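Local coordinates for fructooligosaccharide ABC transporter substrate-binding protein FusA (Streptococcus pneumoniae, PDB 5G5Y) that captures short- and long-chain fructooligosaccharides, preferring tetrasaccharides and larger, and delivers them to an ABC transporter for import into the cell, at residues Leu58-Leu72 with Ala306-Asn318. Sequence-based numbering, arbitrary orientation.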
ATOM      1  N   LEU A  58      14.659  25.712  11.908  1.00 28.93           N
ATOM      2  CA  LEU A  58      13.530  25.332  11.060  1.00 26.12           C
ATOM      3  C   LEU A  58      13.701  25.931   9.665  1.00 25.09           C
ATOM      4  O   LEU A  58      14.136  27.085   9.512  1.00 23.08           O
ATOM      5  CB  LEU A  58      12.195  25.783  11.654  1.00 26.59           C
ATOM      6  CG  LEU A  58      11.731  25.138  12.980  1.00 28.10           C
ATOM      7  CD1 LEU A  58      10.410  25.729  13.460  1.00 28.23           C
ATOM      8  CD2 LEU A  58      11.591  23.636  12.830  1.00 28.27           C
ATOM      9  N   PRO A  59      13.342  25.143   8.626  1.00 21.27           N
ATOM     10  CA  PRO A  59      13.273  25.676   7.276  1.00 20.72           C
ATOM     11  C   PRO A  59      11.929  26.391   7.087  1.00 19.09           C
ATOM     12  O   PRO A  59      11.130  26.421   8.007  1.00 19.57           O
ATOM     13  CB  PRO A  59      13.337  24.401   6.428  1.00 20.07           C
ATOM     14  CG  PRO A  59      12.600  23.406   7.223  1.00 19.90           C
ATOM     15  CD  PRO A  59      12.970  23.716   8.661  1.00 20.89           C
ATOM     16  N   ASP A  60      11.670  26.905   5.894  1.00 20.42           N
ATOM     17  CA  ASP A  60      10.342  27.494   5.576  1.00 18.67           C
ATOM     18  C   ASP A  60       9.267  26.396   5.448  1.00 17.55           C
ATOM     19  O   ASP A  60       8.084  26.637   5.721  1.00 15.41           O
ATOM     20  CB  ASP A  60      10.420  28.303   4.300  1.00 19.37           C
ATOM     21  CG  ASP A  60      11.234  29.554   4.454  1.00 22.01           C
ATOM     22  OD1 ASP A  60      11.009  30.246   5.475  1.00 23.83           O
ATOM     23  OD2 ASP A  60      12.077  29.842   3.554  1.00 20.99           O
ATOM     24  N   ALA A  61       9.699  25.196   5.042  1.00 16.57           N
ATOM     25  CA  ALA A  61       8.820  24.027   4.851  1.00 15.90           C
ATOM     26  C   ALA A  61       9.640  22.757   4.862  1.00 16.33           C
ATOM     27  O   ALA A  61      10.852  22.798   4.624  1.00 15.81           O
ATOM     28  CB  ALA A  61       8.087  24.125   3.537  1.00 16.40           C
ATOM     29  N   ILE A  62       8.984  21.624   5.161  1.00 15.57           N
ATOM     30  CA  ILE A  62       9.638  20.314   5.126  1.00 15.64           C
ATOM     31  C   ILE A  62       8.943  19.579   3.972  1.00 15.68           C
ATOM     32  O   ILE A  62       7.739  19.330   4.038  1.00 15.92           O
ATOM     33  CB  ILE A  62       9.469  19.568   6.453  1.00 17.45           C
ATOM     34  CG1 ILE A  62      10.052  20.391   7.610  1.00 17.98           C
ATOM     35  CG2 ILE A  62      10.112  18.178   6.383  1.00 17.82           C
ATOM     36  CD1 ILE A  62       9.755  19.804   8.990  1.00 19.66           C
ATOM     37  N   HIS A  63       9.716  19.279   2.932  1.00 15.13           N
ATOM     38  CA  HIS A  63       9.281  18.689   1.673  1.00 15.38           C
ATOM     39  C   HIS A  63       9.580  17.195   1.681  1.00 15.97           C
ATOM     40  O   HIS A  63      10.641  16.770   2.131  1.00 15.93           O
ATOM     41  CB  HIS A  63      10.006  19.408   0.566  1.00 14.77           C
ATOM     42  CG  HIS A  63       9.824  18.851  -0.796  1.00 15.01           C
ATOM     43  ND1 HIS A  63      10.638  17.875  -1.302  1.00 15.35           N
ATOM     44  CD2 HIS A  63       8.985  19.199  -1.798  1.00 15.11           C
ATOM     45  CE1 HIS A  63      10.290  17.606  -2.549  1.00 15.53           C
ATOM     46  NE2 HIS A  63       9.301  18.411  -2.880  1.00 15.53           N
ATOM     47  N   ASN A  64       8.645  16.401   1.184  1.00 16.42           N
ATOM     48  CA  ASN A  64       8.800  14.945   1.116  1.00 19.60           C
ATOM     49  C   ASN A  64       8.939  14.341   2.504  1.00 20.92           C
ATOM     50  O   ASN A  64       9.685  13.412   2.734  1.00 24.48           O
ATOM     51  CB  ASN A  64       9.971  14.576   0.173  1.00 18.84           C
ATOM     52  CG  ASN A  64       9.794  13.238  -0.504  1.00 20.69           C
ATOM     53  OD1 ASN A  64       8.670  12.815  -0.786  1.00 19.41           O
ATOM     54  ND2 ASN A  64      10.907  12.579  -0.826  1.00 21.56           N
ATOM     55  N   ASP A  65       8.147  14.866   3.415  1.00 23.46           N
ATOM     56  CA  ASP A  65       8.297  14.648   4.843  1.00 27.13           C
ATOM     57  C   ASP A  65       7.892  13.284   5.409  1.00 31.30           C
ATOM     58  O   ASP A  65       8.515  12.816   6.392  1.00 33.28           O
ATOM     59  CB  ASP A  65       7.460  15.701   5.579  1.00 27.56           C
ATOM     60  CG  ASP A  65       7.674  15.677   7.116  1.00 30.17           C
ATOM     61  OD1 ASP A  65       8.732  15.150   7.626  1.00 29.39           O
ATOM     62  OD2 ASP A  65       6.770  16.193   7.797  1.00 25.46           O
ATOM     63  N   GLY A  66       6.813  12.707   4.902  1.00 28.89           N
ATOM     64  CA  GLY A  66       6.299  11.413   5.432  1.00 29.52           C
ATOM     65  C   GLY A  66       6.031  11.220   6.940  1.00 28.52           C
ATOM     66  O   GLY A  66       6.133  10.108   7.434  1.00 31.98           O
ATOM     67  N   ALA A  67       5.652  12.252   7.674  1.00 25.27           N
ATOM     68  CA  ALA A  67       5.456  12.107   9.124  1.00 25.89           C
ATOM     69  C   ALA A  67       4.207  11.302   9.494  1.00 27.28           C
ATOM     70  O   ALA A  67       3.261  11.265   8.720  1.00 24.40           O
ATOM     71  CB  ALA A  67       5.346  13.455   9.754  1.00 26.23           C
ATOM     72  N   SER A  68       4.216  10.700  10.684  1.00 24.69           N
ATOM     73  CA  SER A  68       3.045  10.023  11.237  1.00 26.25           C
ATOM     74  C   SER A  68       1.986  11.042  11.741  1.00 23.58           C
ATOM     75  O   SER A  68       2.284  12.228  11.968  1.00 21.85           O
ATOM     76  CB  SER A  68       3.462   9.105  12.387  1.00 25.82           C
ATOM     77  OG  SER A  68       3.764   9.887  13.534  1.00 26.76           O
ATOM     78  N   ASP A  69       0.756  10.564  11.920  1.00 21.67           N
ATOM     79  CA  ASP A  69      -0.330  11.376  12.466  1.00 22.16           C
ATOM     80  C   ASP A  69      -0.004  11.916  13.859  1.00 21.82           C
ATOM     81  O   ASP A  69      -0.267  13.078  14.156  1.00 21.43           O
ATOM     82  CB  ASP A  69      -1.636  10.593  12.464  1.00 22.84           C
ATOM     83  CG  ASP A  69      -2.163  10.362  11.055  1.00 25.44           C
ATOM     84  OD1 ASP A  69      -1.670  11.029  10.088  1.00 25.54           O
ATOM     85  OD2 ASP A  69      -3.060   9.513  10.889  1.00 25.52           O
ATOM     86  N   VAL A  70       0.623  11.067  14.660  1.00 23.21           N
ATOM     87  CA  VAL A  70       1.130  11.448  15.990  1.00 26.93           C
ATOM     88  C   VAL A  70       2.071  12.645  15.898  1.00 25.73           C
ATOM     89  O   VAL A  70       1.900  13.592  16.646  1.00 25.00           O
ATOM     90  CB  VAL A  70       1.827  10.256  16.681  1.00 28.10           C
ATOM     91  CG1 VAL A  70       2.701  10.708  17.843  1.00 31.69           C
ATOM     92  CG2 VAL A  70       0.772   9.307  17.200  1.00 28.79           C
ATOM     93  N   ASP A  71       3.039  12.572  14.977  1.00 26.78           N
ATOM     94  CA  ASP A  71       4.019  13.652  14.716  1.00 27.48           C
ATOM     95  C   ASP A  71       3.302  14.918  14.303  1.00 24.55           C
ATOM     96  O   ASP A  71       3.577  15.984  14.853  1.00 25.07           O
ATOM     97  CB  ASP A  71       5.013  13.315  13.573  1.00 29.26           C
ATOM     98  CG  ASP A  71       6.025  12.245  13.908  1.00 33.49           C
ATOM     99  OD1 ASP A  71       6.405  12.070  15.073  1.00 35.50           O
ATOM    100  OD2 ASP A  71       6.480  11.567  12.944  1.00 39.40           O
ATOM    101  N   LEU A  72       2.398  14.837  13.319  1.00 22.93           N
ATOM    102  CA  LEU A  72       1.680  16.050  12.857  1.00 22.42           C
ATOM    103  C   LEU A  72       0.957  16.748  13.995  1.00 23.12           C
ATOM    104  O   LEU A  72       1.054  17.966  14.131  1.00 23.60           O
ATOM    105  CB  LEU A  72       0.640  15.754  11.742  1.00 22.82           C
ATOM    106  CG  LEU A  72       1.226  15.390  10.375  1.00 22.75           C
ATOM    107  CD1 LEU A  72       0.077  14.985   9.419  1.00 21.05           C
ATOM    108  CD2 LEU A  72       2.069  16.521   9.794  1.00 21.95           C
ATOM    109  N   ALA A 306      -0.823   9.364   1.209  1.00 14.53           N
ATOM    110  CA  ALA A 306      -0.058   9.718   2.412  1.00 16.05           C
ATOM    111  C   ALA A 306      -0.413  11.095   2.791  1.00 16.27           C
ATOM    112  O   ALA A 306      -0.307  12.008   1.967  1.00 15.59           O
ATOM    113  CB  ALA A 306       1.432   9.588   2.154  1.00 16.23           C
ATOM    114  N   ARG A 307      -0.836  11.272   4.047  1.00 16.92           N
ATOM    115  CA  ARG A 307      -1.379  12.528   4.502  1.00 16.37           C
ATOM    116  C   ARG A 307      -0.380  13.692   4.410  1.00 16.38           C
ATOM    117  O   ARG A 307      -0.776  14.822   4.116  1.00 14.32           O
ATOM    118  CB  ARG A 307      -1.846  12.426   5.970  1.00 18.16           C
ATOM    119  CG  ARG A 307      -3.085  13.240   6.224  1.00 18.59           C
ATOM    120  CD  ARG A 307      -3.675  13.061   7.608  1.00 17.53           C
ATOM    121  NE  ARG A 307      -3.664  11.690   8.116  1.00 17.56           N
ATOM    122  CZ  ARG A 307      -4.583  10.753   7.889  1.00 18.06           C
ATOM    123  NH1 ARG A 307      -5.640  10.994   7.126  1.00 16.74           N
ATOM    124  NH2 ARG A 307      -4.419   9.537   8.447  1.00 18.62           N
ATOM    125  N   ASP A 308       0.896  13.396   4.666  1.00 16.85           N
ATOM    126  CA  ASP A 308       1.926  14.413   4.746  1.00 19.24           C
ATOM    127  C   ASP A 308       3.139  14.137   3.876  1.00 19.06           C
ATOM    128  O   ASP A 308       3.982  13.285   4.187  1.00 22.42           O
ATOM    129  CB  ASP A 308       2.352  14.591   6.201  1.00 19.55           C
ATOM    130  CG  ASP A 308       3.589  15.422   6.350  1.00 22.09           C
ATOM    131  OD1 ASP A 308       3.856  16.346   5.509  1.00 23.59           O
ATOM    132  OD2 ASP A 308       4.297  15.152   7.344  1.00 23.76           O
ATOM    133  N   LYS A 309       3.219  14.852   2.775  1.00 18.31           N
ATOM    134  CA  LYS A 309       4.454  14.999   2.056  1.00 18.33           C
ATOM    135  C   LYS A 309       4.953  16.440   2.014  1.00 17.17           C
ATOM    136  O   LYS A 309       5.892  16.727   1.272  1.00 18.65           O
ATOM    137  CB  LYS A 309       4.329  14.430   0.651  1.00 19.68           C
ATOM    138  CG  LYS A 309       4.251  12.936   0.579  1.00 21.03           C
ATOM    139  CD  LYS A 309       5.444  12.183   1.133  1.00 23.83           C
ATOM    140  CE  LYS A 309       5.166  10.698   1.057  1.00 28.78           C
ATOM    141  NZ  LYS A 309       6.428   9.944   1.086  1.00 34.17           N
ATOM    142  N   MET A 310       4.325  17.338   2.766  1.00 15.61           N
ATOM    143  CA  MET A 310       4.840  18.704   2.957  1.00 15.11           C
ATOM    144  C   MET A 310       4.098  19.370   4.066  1.00 14.04           C
ATOM    145  O   MET A 310       2.887  19.285   4.105  1.00 14.57           O
ATOM    146  CB  MET A 310       4.664  19.560   1.719  1.00 16.39           C
ATOM    147  CG  MET A 310       5.447  20.862   1.741  1.00 17.48           C
ATOM    148  SD  MET A 310       6.262  21.084   0.169  1.00 20.31           S
ATOM    149  CE  MET A 310       7.028  22.711   0.370  1.00 19.58           C
ATOM    150  N   VAL A 311       4.829  20.007   4.985  1.00 14.07           N
ATOM    151  CA  VAL A 311       4.275  20.871   6.014  1.00 14.52           C
ATOM    152  C   VAL A 311       4.949  22.259   5.927  1.00 14.82           C
ATOM    153  O   VAL A 311       6.052  22.396   5.422  1.00 13.97           O
ATOM    154  CB  VAL A 311       4.458  20.314   7.422  1.00 14.64           C
ATOM    155  CG1 VAL A 311       3.667  19.027   7.630  1.00 14.63           C
ATOM    156  CG2 VAL A 311       5.923  20.071   7.763  1.00 14.42           C
ATOM    157  N   ILE A 312       4.260  23.276   6.413  1.00 15.54           N
ATOM    158  CA  ILE A 312       4.780  24.628   6.403  1.00 15.30           C
ATOM    159  C   ILE A 312       5.050  25.001   7.857  1.00 15.75           C
ATOM    160  O   ILE A 312       4.169  24.840   8.729  1.00 15.31           O
ATOM    161  CB  ILE A 312       3.776  25.576   5.758  1.00 15.70           C
ATOM    162  CG1 ILE A 312       3.657  25.262   4.255  1.00 15.44           C
ATOM    163  CG2 ILE A 312       4.194  27.044   6.016  1.00 16.54           C
ATOM    164  CD1 ILE A 312       2.618  26.128   3.539  1.00 15.80           C
ATOM    165  N   THR A 313       6.250  25.518   8.123  1.00 17.05           N
ATOM    166  CA  THR A 313       6.632  25.817   9.504  1.00 19.36           C
ATOM    167  C   THR A 313       6.168  27.178   9.955  1.00 19.16           C
ATOM    168  O   THR A 313       5.871  28.072   9.134  1.00 18.98           O
ATOM    169  CB  THR A 313       8.144  25.785   9.728  1.00 19.53           C
ATOM    170  OG1 THR A 313       8.725  26.873   9.016  1.00 21.88           O
ATOM    171  CG2 THR A 313       8.724  24.496   9.252  1.00 20.61           C
ATOM    172  N   SER A 314       6.188  27.351  11.273  1.00 20.83           N
ATOM    173  CA  SER A 314       5.846  28.644  11.884  1.00 23.99           C
ATOM    174  C   SER A 314       6.822  29.789  11.618  1.00 23.92           C
ATOM    175  O   SER A 314       6.487  30.925  11.986  1.00 24.55           O
ATOM    176  CB  SER A 314       5.717  28.483  13.406  1.00 25.77           C
ATOM    177  OG  SER A 314       6.965  28.095  13.925  1.00 25.15           O
ATOM    178  N   VAL A 315       7.997  29.517  11.022  1.00 21.81           N
ATOM    179  CA  VAL A 315       8.976  30.576  10.684  1.00 22.89           C
ATOM    180  C   VAL A 315       8.862  31.088   9.267  1.00 22.00           C
ATOM    181  O   VAL A 315       9.585  31.990   8.881  1.00 23.05           O
ATOM    182  CB  VAL A 315      10.455  30.184  10.972  1.00 24.02           C
ATOM    183  CG1 VAL A 315      10.645  29.848  12.454  1.00 24.42           C
ATOM    184  CG2 VAL A 315      10.964  29.057  10.083  1.00 23.59           C
ATOM    185  N   ASN A 316       7.968  30.500   8.474  1.00 20.11           N
ATOM    186  CA  ASN A 316       7.809  30.885   7.099  1.00 19.49           C
ATOM    187  C   ASN A 316       7.135  32.258   7.002  1.00 20.74           C
ATOM    188  O   ASN A 316       6.055  32.431   7.544  1.00 22.59           O
ATOM    189  CB  ASN A 316       6.948  29.815   6.409  1.00 18.57           C
ATOM    190  CG  ASN A 316       6.884  30.000   4.931  1.00 17.87           C
ATOM    191  OD1 ASN A 316       6.796  31.148   4.425  1.00 18.25           O
ATOM    192  ND2 ASN A 316       6.926  28.887   4.206  1.00 16.53           N
ATOM    193  N   LYS A 317       7.781  33.217   6.349  1.00 22.52           N
ATOM    194  CA  LYS A 317       7.257  34.586   6.223  1.00 27.62           C
ATOM    195  C   LYS A 317       6.743  34.876   4.809  1.00 27.42           C
ATOM    196  O   LYS A 317       6.536  36.043   4.447  1.00 27.18           O
ATOM    197  CB  LYS A 317       8.362  35.619   6.547  1.00 31.55           C
ATOM    198  CG  LYS A 317       9.128  35.399   7.841  1.00 36.78           C
ATOM    199  CD  LYS A 317       8.312  35.773   9.067  1.00 42.48           C
ATOM    200  CE  LYS A 317       8.505  37.234   9.467  1.00 50.25           C
ATOM    201  NZ  LYS A 317       7.720  37.602  10.698  1.00 55.26           N
ATOM    202  N   ASN A 318       6.557  33.829   3.999  1.00 25.63           N
ATOM    203  CA  ASN A 318       6.231  33.969   2.591  1.00 25.18           C
ATOM    204  C   ASN A 318       5.168  32.913   2.267  1.00 21.66           C
ATOM    205  O   ASN A 318       5.375  32.062   1.393  1.00 18.71           O
ATOM    206  CB  ASN A 318       7.457  33.693   1.724  1.00 28.86           C
ATOM    207  CG  ASN A 318       8.549  34.694   1.904  1.00 35.54           C
ATOM    208  OD1 ASN A 318       9.553  34.423   2.565  1.00 44.10           O
ATOM    209  ND2 ASN A 318       8.382  35.852   1.298  1.00 35.05           N
TER
HETATM  210  O   HOH W   1      10.140  32.836   4.943  1.00 28.56           O
HETATM  211  O   HOH W   2       7.469  10.551  -1.185  1.00 36.01           O
HETATM  212  O   HOH W   3       2.227  11.026   5.894  1.00 27.97           O
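Arg-307 forms a side-on, two-nitrogen salt bridge with Asp-69: NE lies 2.9 Å from OD1 of Asp-69, nearly straight at 168°, while NH2 takes the syn lone pair of OD2. The two flat groups are turned 47° apart, and NH1 of Arg-307 is held separately by the carbonyls of Leu-108 and Arg-424. Deeper in, OD2 of Asp-65 comes within 2.7 Å of OD2 of Asp-308, so one of these acids probably keeps a proton; Arg-49 pairs with the other oxygen of Asp-65. The backbone N of Ala-67 donates to OD2 of Asp-308 from above the carboxylate plane. At the far end, OG1 of Thr-313, placed between its own N and carbonyl carbon (chi1 68°), donates to Pro-59 O at 2.6 Å, in the carbonyl plane. Asp-60 O takes two bonds from opposite faces, from Thr-313 N and from ND2 of Asn-316. Asn-316 OD1 meanwhile closes an Asx turn onto Asn-318 N.

Between these ends, strands 61-63 and 310-312 run antiparallel, with Ile-62 and Val-311 a hydrogen-bonded pair; 310-312 is an edge strand of a four-stranded mixed sheet, in which 61-63 lies between it and strand 3-10. Lys-309 and Met-310 form a classic beta bulge opposite Phe-119, and at this bulge Lys-309, a substrate-binding residue, lies alongside Asn-64. A water joins its NZ to Asn-64 OD1, which Gly-382 N also reaches.

On the face carrying Ile-62 and Val-311, CG2 of Val-311 rests 3.8 Å from CB of Ile-62, while CG1 meets CD2 of Leu-72 in helix 69-77. On the other face, Met-310 lays SD at the His-63 ring edge, 3.9 Å from CD2, and its CE reaches CB of Ala-61; helix 319-329 packs against Met-310 and Ile-312 there.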